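PDB 2YP6: thioredoxin family protein from Streptococcus pneumoniae, which probably works as a surface-exposed, membrane-tethered thiol-disulfide oxidoreductase of the thioredoxin fold, helping pneumococci withstand extracellular oxidative stress. Local coordinates for residues P50-Q55 / A141-A146; Y73-A78 / K85-E90; P89-L94 / K131-L136; R100-L105 / A179-M184. One frame throughout, in Å; residues are numbered along the deposited sequence.

Interaction 1. Residues P50-Q55 / A141-A146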
loop_
_atom_site.group_PDB
_atom_site.type_symbol
_atom_site.label_atom_id
_atom_site.label_comp_id
_atom_site.label_asym_id
_atom_site.label_seq_id
_atom_site.Cartn_x
_atom_site.Cartn_y
_atom_site.Cartn_z
ATOM N N PRO A 50 3.660 -7.577 9.727
ATOM C CA PRO A 50 4.184 -8.812 9.143
ATOM C C PRO A 50 5.104 -8.532 7.951
ATOM O O PRO A 50 4.872 -7.648 7.116
ATOM C CB PRO A 50 2.920 -9.558 8.701
ATOM C CG PRO A 50 1.829 -9.035 9.559
ATOM C CD PRO A 50 2.183 -7.589 9.814
ATOM N N ASP A 51 6.197 -9.266 7.915
ATOM C CA ASP A 51 7.131 -9.164 6.817
ATOM C C ASP A 51 6.527 -9.692 5.522
ATOM O O ASP A 51 5.642 -10.543 5.539
ATOM C CB ASP A 51 8.377 -9.969 7.119
ATOM C CG ASP A 51 9.320 -9.239 8.024
ATOM O OD1 ASP A 51 10.009 -8.322 7.526
ATOM O OD2 ASP A 51 9.367 -9.588 9.218
ATOM N N PHE A 52 7.033 -9.180 4.414
ATOM C CA PHE A 52 6.714 -9.702 3.102
ATOM C C PHE A 52 7.836 -9.467 2.110
ATOM O O PHE A 52 8.688 -8.563 2.278
ATOM C CB PHE A 52 5.375 -9.145 2.585
ATOM C CG PHE A 52 5.327 -7.647 2.500
ATOM C CD1 PHE A 52 5.925 -6.972 1.442
ATOM C CD2 PHE A 52 4.667 -6.911 3.467
ATOM C CE1 PHE A 52 5.885 -5.566 1.362
ATOM C CE2 PHE A 52 4.615 -5.510 3.397
ATOM C CZ PHE A 52 5.213 -4.844 2.349
ATOM N N THR A 53 7.852 -10.330 1.094
ATOM C CA THR A 53 8.775 -10.255 -0.029
ATOM C C THR A 53 7.927 -10.430 -1.289
ATOM O O THR A 53 7.382 -11.511 -1.536
ATOM C CB THR A 53 9.870 -11.326 0.054
ATOM O OG1 THR A 53 10.615 -11.141 1.268
ATOM C CG2 THR A 53 10.834 -11.228 -1.123
ATOM N N LEU A 54 7.803 -9.352 -2.062
ATOM C CA LEU A 54 6.947 -9.359 -3.263
ATOM C C LEU A 54 7.622 -8.724 -4.485
ATOM O O LEU A 54 8.442 -7.816 -4.333
ATOM C CB LEU A 54 5.686 -8.572 -2.965
ATOM C CG LEU A 54 4.838 -9.067 -1.803
ATOM C CD1 LEU A 54 3.739 -8.040 -1.491
ATOM C CD2 LEU A 54 4.290 -10.469 -2.104
ATOM N N GLN A 55 7.279 -9.199 -5.681
ATOM C CA GLN A 55 7.668 -8.539 -6.915
ATOM C C GLN A 55 6.773 -7.310 -7.141
ATOM O O GLN A 55 5.562 -7.377 -6.960
ATOM C CB GLN A 55 7.525 -9.491 -8.116
ATOM C CG GLN A 55 8.493 -10.644 -8.101
ATOM C CD GLN A 55 9.934 -10.165 -8.143
ATOM O OE1 GLN A 55 10.713 -10.442 -7.237
ATOM N NE2 GLN A 55 10.291 -9.442 -9.202
ATOM N N ALA A 141 -1.699 -14.273 -2.381
ATOM C CA ALA A 141 -2.645 -13.692 -1.436
ATOM C C ALA A 141 -2.203 -13.771 0.014
ATOM O O ALA A 141 -3.002 -13.491 0.924
ATOM C CB ALA A 141 -4.021 -14.308 -1.603
ATOM N N THR A 142 -0.937 -14.099 0.251
ATOM C CA THR A 142 -0.483 -14.331 1.617
ATOM C C THR A 142 -0.205 -13.053 2.402
ATOM O O THR A 142 -0.225 -13.059 3.626
ATOM C CB THR A 142 0.754 -15.233 1.655
ATOM O OG1 THR A 142 1.749 -14.727 0.772
ATOM C CG2 THR A 142 0.374 -16.623 1.248
ATOM N N THR A 143 0.059 -11.962 1.699
ATOM C CA THR A 143 0.210 -10.681 2.357
ATOM C C THR A 143 -1.161 -10.124 2.744
ATOM O O THR A 143 -1.343 -9.652 3.854
ATOM C CB THR A 143 0.942 -9.662 1.476
ATOM O OG1 THR A 143 2.086 -10.263 0.886
ATOM C CG2 THR A 143 1.376 -8.441 2.295
ATOM N N PHE A 144 -2.134 -10.194 1.842
ATOM C CA PHE A 144 -3.512 -9.873 2.212
ATOM C C PHE A 144 -3.964 -10.713 3.413
ATOM O O PHE A 144 -4.658 -10.221 4.285
ATOM C CB PHE A 144 -4.483 -10.137 1.058
ATOM C CG PHE A 144 -4.648 -8.965 0.103
ATOM C CD1 PHE A 144 -3.685 -8.687 -0.852
ATOM C CD2 PHE A 144 -5.792 -8.174 0.144
ATOM C CE1 PHE A 144 -3.843 -7.623 -1.751
ATOM C CE2 PHE A 144 -5.967 -7.115 -0.760
ATOM C CZ PHE A 144 -4.991 -6.840 -1.708
ATOM N N GLN A 145 -3.622 -11.998 3.410
ATOM C CA GLN A 145 -3.986 -12.861 4.520
ATOM C C GLN A 145 -3.253 -12.441 5.791
ATOM O O GLN A 145 -3.858 -12.354 6.864
ATOM C CB GLN A 145 -3.660 -14.319 4.192
ATOM C CG GLN A 145 -4.122 -15.300 5.237
ATOM C CD GLN A 145 -3.905 -16.748 4.809
ATOM O OE1 GLN A 145 -3.430 -17.021 3.702
ATOM N NE2 GLN A 145 -4.253 -17.679 5.686
ATOM N N ALA A 146 -1.952 -12.200 5.675
ATOM C CA ALA A 146 -1.157 -11.845 6.838
ATOM C C ALA A 146 -1.677 -10.575 7.507
ATOM O O ALA A 146 -1.638 -10.459 8.735
ATOM C CB ALA A 146 0.297 -11.664 6.457
#
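Thr143, on helix 142-146, pushes its two branches into the side chains of Phe52 and Leu54. Its methyl CG2 meets the Phe52 ring obliquely, 3.8 Å from Phe52 CD2, while its hydroxyl points tip to tip at Leu54, with Thr143 OG1 3.7 Å from both Leu54 CD1 and Leu54 CD2. A chi1 of -46° explains the split, since it puts CG2 opposite the backbone N of Thr143 and OG1 beside that N. One turn further along the helix, Ala146 CB lies 4.0 Å from Pro50 CB, and Pro50 CG rests 3.8 Å from Ala146 O.

Leu54 belongs to strand 53-56, which is held by neighbouring strands on its two sides, and Phe52 reaches inward onto Leu74 and Leu136. Asp138 fixes the N-terminal turn of the helix: its OD1 is hydrogen-bonded to Thr143 OG1 and its OD2 to the backbone N of Phe144, a residue that also touches the bound cyclohexylpropylphosphocholine.

No hydrogen bond crosses between the segments. The hydroxyl facing the two leucine methyls finds its polar partner in Asp138 instead, so the two segments meet by van der Waals packing.

Interaction 2. Residues Y73-A78 / K85-E90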
loop_
_atom_site.group_PDB
_atom_site.type_symbol
_atom_site.label_atom_id
_atom_site.label_comp_id
_atom_site.label_asym_id
_atom_site.label_seq_id
_atom_site.Cartn_x
_atom_site.Cartn_y
_atom_site.Cartn_z
ATOM N N TYR A 73 3.540 3.841 4.448
ATOM C CA TYR A 73 2.098 3.928 4.143
ATOM C C TYR A 73 1.801 2.724 3.263
ATOM O O TYR A 73 2.269 2.664 2.122
ATOM C CB TYR A 73 1.874 5.236 3.428
ATOM C CG TYR A 73 0.463 5.631 2.991
ATOM C CD1 TYR A 73 -0.313 4.830 2.155
ATOM C CD2 TYR A 73 -0.041 6.867 3.340
ATOM C CE1 TYR A 73 -1.569 5.248 1.726
ATOM C CE2 TYR A 73 -1.299 7.288 2.920
ATOM C CZ TYR A 73 -2.058 6.467 2.102
ATOM O OH TYR A 73 -3.306 6.911 1.655
ATOM N N LEU A 74 1.097 1.726 3.814
ATOM C CA LEU A 74 0.887 0.458 3.098
ATOM C C LEU A 74 -0.577 0.319 2.773
ATOM O O LEU A 74 -1.379 0.195 3.686
ATOM C CB LEU A 74 1.357 -0.721 3.950
ATOM C CG LEU A 74 1.263 -2.100 3.316
ATOM C CD1 LEU A 74 2.185 -2.250 2.127
ATOM C CD2 LEU A 74 1.590 -3.171 4.370
ATOM N N LYS A 75 -0.914 0.373 1.485
ATOM C CA LYS A 75 -2.309 0.351 1.048
ATOM C C LYS A 75 -2.627 -0.915 0.291
ATOM O O LYS A 75 -1.967 -1.243 -0.698
ATOM C CB LYS A 75 -2.609 1.541 0.149
ATOM C CG LYS A 75 -4.022 1.640 -0.314
ATOM C CD LYS A 75 -4.159 2.722 -1.405
ATOM C CE LYS A 75 -5.587 3.032 -1.716
ATOM N NZ LYS A 75 -6.222 3.921 -0.698
ATOM N N PHE A 76 -3.656 -1.608 0.754
ATOM C CA PHE A 76 -4.170 -2.787 0.080
ATOM C C PHE A 76 -5.377 -2.371 -0.733
ATOM O O PHE A 76 -6.271 -1.710 -0.206
ATOM C CB PHE A 76 -4.558 -3.870 1.107
ATOM C CG PHE A 76 -3.375 -4.476 1.820
ATOM C CD1 PHE A 76 -2.808 -3.839 2.928
ATOM C CD2 PHE A 76 -2.803 -5.647 1.372
ATOM C CE1 PHE A 76 -1.742 -4.361 3.559
ATOM C CE2 PHE A 76 -1.726 -6.181 2.005
ATOM C CZ PHE A 76 -1.177 -5.542 3.105
ATOM N N TRP A 77 -5.410 -2.758 -1.996
ATOM C CA TRP A 77 -6.467 -2.318 -2.888
ATOM C C TRP A 77 -6.710 -3.276 -4.051
ATOM O O TRP A 77 -6.067 -4.302 -4.164
ATOM C CB TRP A 77 -6.173 -0.913 -3.399
ATOM C CG TRP A 77 -4.984 -0.759 -4.336
ATOM C CD1 TRP A 77 -3.671 -0.902 -4.033
ATOM C CD2 TRP A 77 -5.039 -0.400 -5.731
ATOM N NE1 TRP A 77 -2.889 -0.668 -5.154
ATOM C CE2 TRP A 77 -3.711 -0.345 -6.203
ATOM C CE3 TRP A 77 -6.083 -0.114 -6.612
ATOM C CZ2 TRP A 77 -3.405 -0.026 -7.528
ATOM C CZ3 TRP A 77 -5.772 0.216 -7.921
ATOM C CH2 TRP A 77 -4.447 0.260 -8.366
ATOM N N ALA A 78 -7.675 -2.930 -4.892
ATOM C CA ALA A 78 -7.991 -3.724 -6.083
ATOM C C ALA A 78 -8.551 -2.811 -7.160
ATOM O O ALA A 78 -9.247 -1.832 -6.852
ATOM C CB ALA A 78 -8.987 -4.810 -5.744
ATOM N N LYS A 85 -9.919 2.951 -6.649
ATOM C CA LYS A 85 -9.539 3.756 -7.813
ATOM C C LYS A 85 -9.602 5.239 -7.497
ATOM O O LYS A 85 -8.672 6.018 -7.778
ATOM C CB LYS A 85 -10.475 3.416 -8.991
ATOM C CG LYS A 85 -10.178 2.069 -9.571
ATOM C CD LYS A 85 -11.122 1.749 -10.737
ATOM C CE LYS A 85 -12.491 1.257 -10.272
ATOM N NZ LYS A 85 -13.172 0.531 -11.389
ATOM N N LYS A 86 -10.702 5.631 -6.885
ATOM C CA LYS A 86 -10.966 7.015 -6.580
ATOM C C LYS A 86 -9.896 7.603 -5.658
ATOM O O LYS A 86 -9.617 8.796 -5.699
ATOM C CB LYS A 86 -12.362 7.143 -5.977
ATOM C CG LYS A 86 -12.698 8.506 -5.451
ATOM C CD LYS A 86 -14.177 8.643 -5.224
ATOM C CE LYS A 86 -14.433 9.806 -4.292
ATOM N NZ LYS A 86 -15.885 10.033 -4.049
ATOM N N SER A 87 -9.290 6.772 -4.826
ATOM C CA SER A 87 -8.289 7.254 -3.883
ATOM C C SER A 87 -6.875 7.305 -4.497
ATOM O O SER A 87 -5.947 7.804 -3.879
ATOM C CB SER A 87 -8.297 6.374 -2.612
ATOM O OG SER A 87 -7.693 5.122 -2.838
ATOM N N MET A 88 -6.689 6.845 -5.725
ATOM C CA MET A 88 -5.317 6.773 -6.242
ATOM C C MET A 88 -4.689 8.149 -6.633
ATOM O O MET A 88 -3.512 8.377 -6.332
ATOM C CB MET A 88 -5.198 5.784 -7.404
ATOM C CG MET A 88 -5.412 4.328 -7.002
ATOM S SD MET A 88 -4.178 3.683 -5.803
ATOM C CE MET A 88 -2.769 4.047 -6.714
ATOM N N PRO A 89 -5.444 9.027 -7.322
ATOM C CA PRO A 89 -4.841 10.339 -7.643
ATOM C C PRO A 89 -4.384 11.092 -6.381
ATOM O O PRO A 89 -3.307 11.717 -6.378
ATOM C CB PRO A 89 -5.970 11.081 -8.360
ATOM C CG PRO A 89 -6.738 9.944 -9.063
ATOM C CD PRO A 89 -6.742 8.839 -8.011
ATOM N N GLU A 90 -5.155 10.995 -5.308
ATOM C CA GLU A 90 -4.774 11.670 -4.083
ATOM C C GLU A 90 -3.470 11.049 -3.562
ATOM O O GLU A 90 -2.603 11.757 -3.071
ATOM C CB GLU A 90 -5.878 11.608 -3.031
ATOM C CG GLU A 90 -5.480 12.341 -1.763
ATOM C CD GLU A 90 -6.578 12.380 -0.704
ATOM O OE1 GLU A 90 -7.539 11.582 -0.820
ATOM O OE2 GLU A 90 -6.458 13.211 0.236
#
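One hydrogen bond joins the two segments, from Lys75 NZ to Ser87 OG at 2.9 Å. Lys75 leaves strand 71-76 as an extended chain and bends only at its last torsion (chi4 78°), which swings the ammonium group onto the serine; the methylene below it also lies close, with Lys75 CE 3.2 Å from Ser87 OG. Two further partners complete this buried polar group: NZ forms a salt bridge with Glu155, and the serine hydroxyl is hydrogen-bonded to the carbonyl O of Cys84. The carboxylate probably offsets the buried charge, and Ser87 OG is gripped from both the strand and the helical side.

The second kind of interaction is a Met-aromatic contact. Met88 SD sits over one face of the Trp77 indole, 4.0 Å from the centroid of the six-membered ring and only 6° off its normal, so the sulfur is almost exactly above the ring centre. The bend at chi2 of Met88 (-63°), with CG beside the backbone N, brings the sulfur there. At the rim of the indole, NE1 is hydrogen-bonded to Thr106 OG1, which helps to fix the rotation of the ring.

A strand running into a loop and then into a helix that opens with a disulfide-linked CxxC pair, Cys81 and Cys84, is the hallmark of the thioredoxin active-site motif, and this contact packs the junction of helices 82-86 and 88-96 onto the strand side of that motif.

Interaction 3. Residues P89-L94 / K131-L136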
loop_
_atom_site.group_PDB
_atom_site.type_symbol
_atom_site.label_atom_id
_atom_site.label_comp_id
_atom_site.label_asym_id
_atom_site.label_seq_id
_atom_site.Cartn_x
_atom_site.Cartn_y
_atom_site.Cartn_z
ATOM N N PRO A 89 -5.444 9.027 -7.322
ATOM C CA PRO A 89 -4.841 10.339 -7.643
ATOM C C PRO A 89 -4.384 11.092 -6.381
ATOM O O PRO A 89 -3.307 11.717 -6.378
ATOM C CB PRO A 89 -5.970 11.081 -8.360
ATOM C CG PRO A 89 -6.738 9.944 -9.063
ATOM C CD PRO A 89 -6.742 8.839 -8.011
ATOM N N GLU A 90 -5.155 10.995 -5.308
ATOM C CA GLU A 90 -4.774 11.670 -4.083
ATOM C C GLU A 90 -3.470 11.049 -3.562
ATOM O O GLU A 90 -2.603 11.757 -3.071
ATOM C CB GLU A 90 -5.878 11.608 -3.031
ATOM C CG GLU A 90 -5.480 12.341 -1.763
ATOM C CD GLU A 90 -6.578 12.380 -0.704
ATOM O OE1 GLU A 90 -7.539 11.582 -0.820
ATOM O OE2 GLU A 90 -6.458 13.211 0.236
ATOM N N LEU A 91 -3.306 9.733 -3.702
ATOM C CA LEU A 91 -2.063 9.088 -3.256
ATOM C C LEU A 91 -0.856 9.526 -4.106
ATOM O O LEU A 91 0.252 9.710 -3.586
ATOM C CB LEU A 91 -2.208 7.567 -3.284
ATOM C CG LEU A 91 -1.064 6.790 -2.624
ATOM C CD1 LEU A 91 -0.875 7.234 -1.186
ATOM C CD2 LEU A 91 -1.313 5.288 -2.723
ATOM N N MET A 92 -1.073 9.722 -5.404
ATOM C CA MET A 92 -0.051 10.364 -6.249
ATOM C C MET A 92 0.330 11.752 -5.772
ATOM O O MET A 92 1.521 12.098 -5.802
ATOM C CB MET A 92 -0.456 10.378 -7.718
ATOM C CG MET A 92 -0.591 8.969 -8.276
ATOM S SD MET A 92 -1.334 8.936 -9.906
ATOM C CE MET A 92 -0.282 10.057 -10.793
ATOM N N GLU A 93 -0.649 12.563 -5.343
ATOM C CA GLU A 93 -0.327 13.845 -4.702
ATOM C C GLU A 93 0.656 13.680 -3.549
ATOM O O GLU A 93 1.620 14.460 -3.389
ATOM C CB GLU A 93 -1.574 14.524 -4.121
ATOM C CG GLU A 93 -2.447 15.233 -5.117
ATOM C CD GLU A 93 -3.717 15.788 -4.501
ATOM O OE1 GLU A 93 -4.366 15.122 -3.665
ATOM O OE2 GLU A 93 -4.085 16.901 -4.870
ATOM N N LEU A 94 0.369 12.703 -2.704
ATOM C CA LEU A 94 1.205 12.451 -1.546
ATOM C C LEU A 94 2.593 12.019 -1.983
ATOM O O LEU A 94 3.598 12.504 -1.437
ATOM C CB LEU A 94 0.557 11.397 -0.653
ATOM C CG LEU A 94 1.093 11.275 0.769
ATOM C CD1 LEU A 94 0.919 12.590 1.507
ATOM C CD2 LEU A 94 0.380 10.170 1.474
ATOM N N LYS A 131 0.697 6.711 -11.899
ATOM C CA LYS A 131 2.138 6.497 -11.935
ATOM C C LYS A 131 2.764 6.983 -10.638
ATOM O O LYS A 131 2.094 7.580 -9.807
ATOM C CB LYS A 131 2.757 7.218 -13.130
ATOM C CG LYS A 131 2.522 8.713 -13.122
ATOM C CD LYS A 131 3.058 9.350 -14.398
ATOM C CE LYS A 131 3.068 10.862 -14.298
ATOM N NZ LYS A 131 4.241 11.364 -13.510
ATOM N N ASP A 132 4.056 6.712 -10.473
ATOM C CA ASP A 132 4.806 7.106 -9.281
ATOM C C ASP A 132 4.331 6.453 -8.001
ATOM O O ASP A 132 4.673 6.914 -6.912
ATOM C CB ASP A 132 4.815 8.633 -9.130
ATOM C CG ASP A 132 5.389 9.335 -10.358
ATOM O OD1 ASP A 132 6.351 8.815 -10.961
ATOM O OD2 ASP A 132 4.854 10.388 -10.764
ATOM N N ILE A 133 3.564 5.374 -8.117
ATOM C CA ILE A 133 3.060 4.651 -6.954
ATOM C C ILE A 133 3.520 3.209 -7.079
ATOM O O ILE A 133 3.163 2.559 -8.044
ATOM C CB ILE A 133 1.514 4.649 -6.915
ATOM C CG1 ILE A 133 0.989 6.061 -6.699
ATOM C CG2 ILE A 133 0.995 3.718 -5.807
ATOM C CD1 ILE A 133 1.526 6.726 -5.460
ATOM N N PRO A 134 4.323 2.709 -6.123
ATOM C CA PRO A 134 4.668 1.284 -6.163
ATOM C C PRO A 134 3.468 0.381 -6.041
ATOM O O PRO A 134 2.601 0.558 -5.165
ATOM C CB PRO A 134 5.575 1.106 -4.941
ATOM C CG PRO A 134 6.126 2.450 -4.684
ATOM C CD PRO A 134 5.049 3.407 -5.039
ATOM N N VAL A 135 3.421 -0.617 -6.911
ATOM C CA VAL A 135 2.390 -1.628 -6.795
ATOM C C VAL A 135 3.060 -2.975 -6.669
ATOM O O VAL A 135 3.811 -3.387 -7.553
ATOM C CB VAL A 135 1.454 -1.659 -8.019
ATOM C CG1 VAL A 135 0.403 -2.757 -7.852
ATOM C CG2 VAL A 135 0.792 -0.303 -8.240
ATOM N N LEU A 136 2.790 -3.642 -5.556
ATOM C CA LEU A 136 3.372 -4.939 -5.281
ATOM C C LEU A 136 2.340 -6.027 -5.565
ATOM O O LEU A 136 1.154 -5.863 -5.278
ATOM C CB LEU A 136 3.808 -5.011 -3.829
ATOM C CG LEU A 136 4.783 -3.917 -3.368
ATOM C CD1 LEU A 136 5.254 -4.265 -1.978
ATOM C CD2 LEU A 136 5.952 -3.726 -4.330
#
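Met92 and Leu91 of helix 88-96 close over Ile133 and Lys131, so this contact joins the helix, which follows the CxxC motif, to the loop entering strand 135-137 of the thioredoxin-fold sheet. The tight part is on the inner side. The CG1-CD1 branch of Ile133 spans two helix residues: Ile133 CG1 lies 3.7 Å from Met92 CG, and CD1 at its end comes within 3.8 Å of Leu91 CG. The same methyl also covers the backbone, with Ile133 CD1 3.7 Å from Leu91 O. Behind this packing, Leu91 and Ile133 both touch Thr106 on the neighbouring strand 102-108.

Toward solvent the contact changes character. Met92 stretches along the Lys131 backbone, its CG 3.4 Å from Lys131 O, and then bends at chi3 (54°). That bend carries the methyl CE past the lysine backbone to 3.9 Å from Lys131 CG. A weak hydrogen bond runs from Lys131 N to Met92 SD over 3.6 Å, with an N-H...S angle of 158°; the thioether here serves as a soft acceptor.

Past CG, the exposed Lys131 chain turns to its own neighbour, Asp132. Its NZ forms a salt bridge with Asp132 OD2 at 3.0 Å, approaching the oxygen on its syn side, 28° out of the carboxylate plane.

Interaction 4. Residues R100-L105 / A179-M184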
loop_
_atom_site.group_PDB
_atom_site.type_symbol
_atom_site.label_atom_id
_atom_site.label_comp_id
_atom_site.label_asym_id
_atom_site.label_seq_id
_atom_site.Cartn_x
_atom_site.Cartn_y
_atom_site.Cartn_z
ATOM N N ARG A 100 9.456 13.562 2.597
ATOM C CA ARG A 100 8.631 12.727 3.467
ATOM C C ARG A 100 9.509 11.784 4.264
ATOM O O ARG A 100 10.522 11.302 3.757
ATOM C CB ARG A 100 7.665 11.902 2.609
ATOM C CG ARG A 100 6.627 12.744 1.930
ATOM C CD ARG A 100 5.765 11.953 0.996
ATOM N NE ARG A 100 6.380 11.643 -0.304
ATOM C CZ ARG A 100 6.767 10.432 -0.697
ATOM N NH1 ARG A 100 6.695 9.381 0.118
ATOM N NH2 ARG A 100 7.256 10.264 -1.912
ATOM N N ASP A 101 9.127 11.495 5.507
ATOM C CA ASP A 101 9.864 10.495 6.269
ATOM C C ASP A 101 9.157 9.143 6.186
ATOM O O ASP A 101 9.495 8.196 6.943
ATOM C CB ASP A 101 10.096 10.935 7.721
ATOM C CG ASP A 101 8.814 11.026 8.531
ATOM O OD1 ASP A 101 7.702 10.965 7.954
ATOM O OD2 ASP A 101 8.918 11.149 9.758
ATOM N N PHE A 102 8.207 9.045 5.251
ATOM C CA PHE A 102 7.561 7.782 4.967
ATOM C C PHE A 102 7.642 7.393 3.486
ATOM O O PHE A 102 7.755 8.242 2.620
ATOM C CB PHE A 102 6.093 7.786 5.417
ATOM C CG PHE A 102 5.226 8.811 4.735
ATOM C CD1 PHE A 102 5.139 10.105 5.229
ATOM C CD2 PHE A 102 4.450 8.465 3.635
ATOM C CE1 PHE A 102 4.315 11.044 4.623
ATOM C CE2 PHE A 102 3.625 9.407 3.028
ATOM C CZ PHE A 102 3.570 10.702 3.539
ATOM N N GLU A 103 7.592 6.099 3.245
ATOM C CA GLU A 103 7.544 5.515 1.918
ATOM C C GLU A 103 6.132 5.029 1.676
ATOM O O GLU A 103 5.482 4.507 2.593
ATOM C CB GLU A 103 8.501 4.330 1.852
ATOM C CG GLU A 103 8.241 3.325 0.718
ATOM C CD GLU A 103 8.874 3.723 -0.632
ATOM O OE1 GLU A 103 9.793 4.587 -0.626
ATOM O OE2 GLU A 103 8.432 3.162 -1.688
ATOM N N ILE A 104 5.678 5.157 0.440
ATOM C CA ILE A 104 4.396 4.615 0.020
ATOM C C ILE A 104 4.561 3.290 -0.740
ATOM O O ILE A 104 5.353 3.200 -1.699
ATOM C CB ILE A 104 3.646 5.620 -0.891
ATOM C CG1 ILE A 104 3.379 6.908 -0.125
ATOM C CG2 ILE A 104 2.397 4.996 -1.421
ATOM C CD1 ILE A 104 3.188 8.132 -1.004
ATOM N N LEU A 105 3.798 2.282 -0.313
ATOM C CA LEU A 105 3.746 0.979 -0.977
ATOM C C LEU A 105 2.295 0.576 -1.070
ATOM O O LEU A 105 1.529 0.751 -0.111
ATOM C CB LEU A 105 4.461 -0.121 -0.187
ATOM C CG LEU A 105 5.960 0.008 0.035
ATOM C CD1 LEU A 105 6.459 -1.141 0.912
ATOM C CD2 LEU A 105 6.694 0.048 -1.279
ATOM N N ALA A 179 -0.553 13.840 9.356
ATOM C CA ALA A 179 -0.703 14.077 10.781
ATOM C C ALA A 179 -0.392 12.803 11.581
ATOM O O ALA A 179 0.304 12.851 12.605
ATOM C CB ALA A 179 -2.123 14.596 11.092
ATOM N N ALA A 180 -0.880 11.664 11.087
ATOM C CA ALA A 180 -0.689 10.374 11.755
ATOM C C ALA A 180 0.794 10.040 11.841
ATOM O O ALA A 180 1.295 9.647 12.890
ATOM C CB ALA A 180 -1.451 9.260 11.012
ATOM N N PHE A 181 1.505 10.183 10.728
ATOM C CA PHE A 181 2.925 9.875 10.730
ATOM C C PHE A 181 3.717 10.781 11.689
ATOM O O PHE A 181 4.732 10.357 12.288
ATOM C CB PHE A 181 3.477 9.938 9.321
ATOM C CG PHE A 181 3.153 8.737 8.483
ATOM C CD1 PHE A 181 3.456 7.450 8.913
ATOM C CD2 PHE A 181 2.566 8.890 7.231
ATOM C CE1 PHE A 181 3.196 6.352 8.118
ATOM C CE2 PHE A 181 2.296 7.807 6.437
ATOM C CZ PHE A 181 2.612 6.526 6.876
ATOM N N LYS A 182 3.254 12.011 11.872
ATOM C CA LYS A 182 3.888 12.895 12.849
ATOM C C LYS A 182 3.740 12.416 14.282
ATOM O O LYS A 182 4.606 12.706 15.123
ATOM C CB LYS A 182 3.347 14.317 12.734
ATOM C CG LYS A 182 3.850 15.024 11.532
ATOM C CD LYS A 182 3.268 16.407 11.436
ATOM C CE LYS A 182 3.745 17.079 10.174
ATOM N NZ LYS A 182 2.770 16.909 9.076
ATOM N N GLU A 183 2.660 11.700 14.589
ATOM C CA GLU A 183 2.447 11.232 15.963
ATOM C C GLU A 183 3.021 9.833 16.234
ATOM O O GLU A 183 2.857 9.286 17.326
ATOM C CB GLU A 183 0.958 11.340 16.385
ATOM C CG GLU A 183 -0.088 10.575 15.556
ATOM C CD GLU A 183 -1.502 10.592 16.206
ATOM O OE1 GLU A 183 -1.622 10.175 17.370
ATOM O OE2 GLU A 183 -2.492 11.020 15.565
ATOM N N MET A 184 3.677 9.265 15.225
ATOM C CA MET A 184 4.352 7.975 15.311
ATOM C C MET A 184 5.839 8.108 15.474
ATOM O O MET A 184 6.425 9.058 14.969
ATOM C CB MET A 184 4.193 7.264 13.963
ATOM C CG MET A 184 3.189 6.203 13.954
ATOM S SD MET A 184 3.097 5.630 12.264
ATOM C CE MET A 184 1.607 6.427 11.899
#
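Lys71 NZ is gripped by both segments next to the stacked rings of Phe102 and Phe181: it forms a salt bridge with Asp101 OD2, a hydrogen bond with Phe181 O and a weak one with Met184 O. The ammonium thereby ties the start of strand 102-108 to the end of helix 174-182, the C-terminal helix that packs on one face of the central sheet in this thioredoxin fold.

Direct contact between the segments rests on two phenylalanines. The two phenyl rings form an offset stack, with centroids 4.4 Å apart and planes inclined at 18°, although the side chains themselves arrive at about a right angle to each other. The offset places the root of Phe102 over its partner: Phe102 CB lies 3.9 Å from the centroid of the Phe181 ring and 11° off the ring normal, a CH-pi contact close to the ring centre. A chi1 of 62° sets Phe102 CG between its own backbone N and carbonyl carbon, with the ring facing Phe181.

The Phe102 ring is sandwiched, because Arg100 CB lies above the face turned away from Phe181, at 4.0 Å from the ring plane and toward the rim. Asp101 OD1 meets the ring's edge in plane. Between the stacked faces the closest approach is from Phe102 CD1 to Phe181 CD2, 3.5 Å.

How the interactions relate
All four contacts pack parts of the chain against the same mixed sheet of the thioredoxin fold. Interactions 2 and 3 share Pro89 and Glu90 on helix 88-96, and their centres are about 7 Å apart; interaction 4 lies about 15 Å from each. Side chains of Tyr73, Leu91, Leu94, Phe102 and Phe181 connect these three into one layer under helices 88-96 and 174-182. Interaction 1, about 17 to 21 Å from the others, packs helix 142-146 through Phe52, which meets Leu74, Leu105 and Leu136. Along the chain, interactions 2 and 3 are nested within interaction 1, whereas interaction 4 crosses it, joining strand 102-108 to the C-terminal helix, so segments distant in sequence close on one sheet.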